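Local atomic coordinates of alanine racemase 1 (PDB entry 4Y2W), a protein that belongs to the alanine racemase family, joining an N-terminal TIM-barrel domain to a mainly beta C-terminal domain. Residues Lys110-Leu115 with Leu152-Met157. The protein carries 1 engineered substitution. Residues are numbered along the deposited sequence; the frame is centred on the assembly and turned at random.
Sequences KYAKEL and LEMANM
The apolar part of the contact centres on A112, whose CB points at the 152-157 segment and meets M154 along its length beyond CB: M154 CE lies 3.8 Å and M154 CG 3.9 Å from A112 CB, with M154 SD between them at 4.0 Å. M154 sets off beside its backbone N (chi1 -71°) and then runs extended, which carries its end to the alanine although its CB is not aimed there. The CA atoms of A112 and M154, 7.1 Å apart, mark the closest CA-CA approach of the two segments. These residues join helix 109-121 to the C-terminal end of helix 144-155, two successive outer helices of the eight-stranded parallel TIM barrel; V106, on strand 103-106 beneath them, touches both A112 and M154. One salt bridge supplies the polar part, at the exposed edge. K113 NZ donates to E153 OE1 at 3.0 Å, approaching from above the carboxylate plane, 37° out of it. The lysine chain is extended until its last torsion, where a bend (chi4 -60°) brings NZ toward E153 OE1. M157, just beyond helix 144-155, crosses that chain at about a right angle: its CE lies 4.1 Å from K113 CG and 4.0 Å from K113 NZ.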
# COMPACT_ATOMS: atom_id res chain seq x y z
N LYS A 110 32.96 -3.27 11.80
CA LYS A 110 33.30 -3.48 10.39
C LYS A 110 32.54 -2.49 9.51
O LYS A 110 33.09 -1.96 8.55
CB LYS A 110 32.99 -4.91 9.96
CG LYS A 110 33.54 -5.27 8.59
CD LYS A 110 32.98 -6.59 8.09
CE LYS A 110 33.51 -6.92 6.71
NZ LYS A 110 32.74 -8.02 6.07
N TYR A 111 31.27 -2.26 9.85
CA TYR A 111 30.42 -1.32 9.13
C TYR A 111 30.90 0.13 9.33
O TYR A 111 30.95 0.91 8.38
CB TYR A 111 28.96 -1.48 9.57
CG TYR A 111 27.95 -0.64 8.81
CD1 TYR A 111 27.81 -0.76 7.43
CD2 TYR A 111 27.14 0.27 9.48
CE1 TYR A 111 26.89 0.01 6.74
CE2 TYR A 111 26.21 1.04 8.79
CZ TYR A 111 26.09 0.91 7.43
OH TYR A 111 25.17 1.67 6.75
N ALA A 112 31.26 0.46 10.57
CA ALA A 112 31.79 1.79 10.89
C ALA A 112 33.05 2.11 10.08
O ALA A 112 33.20 3.23 9.60
CB ALA A 112 32.09 1.89 12.38
N LYS A 113 33.93 1.13 9.93
CA LYS A 113 35.15 1.28 9.12
C LYS A 113 34.82 1.56 7.66
O LYS A 113 35.39 2.47 7.06
CB LYS A 113 36.02 0.01 9.21
CG LYS A 113 36.73 -0.20 10.53
CD LYS A 113 37.59 -1.45 10.49
CE LYS A 113 38.17 -1.81 11.86
NZ LYS A 113 39.03 -0.73 12.42
N GLU A 114 33.91 0.77 7.10
CA GLU A 114 33.46 0.94 5.72
C GLU A 114 32.82 2.31 5.49
O GLU A 114 32.99 2.90 4.43
CB GLU A 114 32.46 -0.17 5.33
CG GLU A 114 33.09 -1.55 5.18
CD GLU A 114 32.05 -2.66 5.08
OE1 GLU A 114 32.40 -3.83 5.36
OE2 GLU A 114 30.89 -2.38 4.73
N LEU A 115 32.09 2.80 6.49
CA LEU A 115 31.53 4.14 6.42
C LEU A 115 32.64 5.20 6.48
O LEU A 115 32.64 6.13 5.69
CB LEU A 115 30.50 4.37 7.53
CG LEU A 115 29.82 5.75 7.58
CD1 LEU A 115 29.23 6.15 6.24
CD2 LEU A 115 28.75 5.76 8.66
N LEU A 152 34.32 2.74 21.58
CA LEU A 152 35.50 3.54 21.94
C LEU A 152 36.46 3.72 20.77
O LEU A 152 37.12 4.75 20.65
CB LEU A 152 36.23 2.95 23.16
CG LEU A 152 35.58 3.24 24.52
CD1 LEU A 152 36.07 2.27 25.59
CD2 LEU A 152 35.82 4.68 24.95
N GLU A 153 36.54 2.71 19.90
CA GLU A 153 37.35 2.82 18.69
C GLU A 153 36.74 3.85 17.74
O GLU A 153 37.44 4.71 17.21
CB GLU A 153 37.48 1.46 18.00
CG GLU A 153 38.62 1.39 16.99
CD GLU A 153 38.86 -0.00 16.44
OE1 GLU A 153 39.49 -0.11 15.36
OE2 GLU A 153 38.42 -1.00 17.06
N MET A 154 35.42 3.77 17.56
CA MET A 154 34.69 4.71 16.71
C MET A 154 34.88 6.16 17.13
O MET A 154 34.92 7.05 16.28
CB MET A 154 33.19 4.38 16.72
CG MET A 154 32.82 3.11 15.98
SD MET A 154 31.06 2.76 16.10
CE MET A 154 31.06 0.97 15.96
N ALA A 155 35.01 6.39 18.43
CA ALA A 155 35.25 7.73 18.97
C ALA A 155 36.59 8.31 18.50
O ALA A 155 36.76 9.53 18.44
CB ALA A 155 35.19 7.71 20.48
N ASN A 156 37.53 7.43 18.18
CA ASN A 156 38.86 7.82 17.72
C ASN A 156 39.03 7.79 16.20
O ASN A 156 40.13 8.02 15.69
CB ASN A 156 39.91 6.93 18.38
CG ASN A 156 39.72 6.83 19.89
OD1 ASN A 156 39.42 7.82 20.56
ND2 ASN A 156 39.89 5.62 20.43
N MET A 157 37.95 7.49 15.48
CA MET A 157 37.95 7.52 14.02
C MET A 157 37.57 8.92 13.56
O MET A 157 36.42 9.34 13.69
CB MET A 157 36.96 6.49 13.47
CG MET A 157 37.40 5.05 13.67
SD MET A 157 36.24 3.85 12.99
CE MET A 157 36.86 2.33 13.73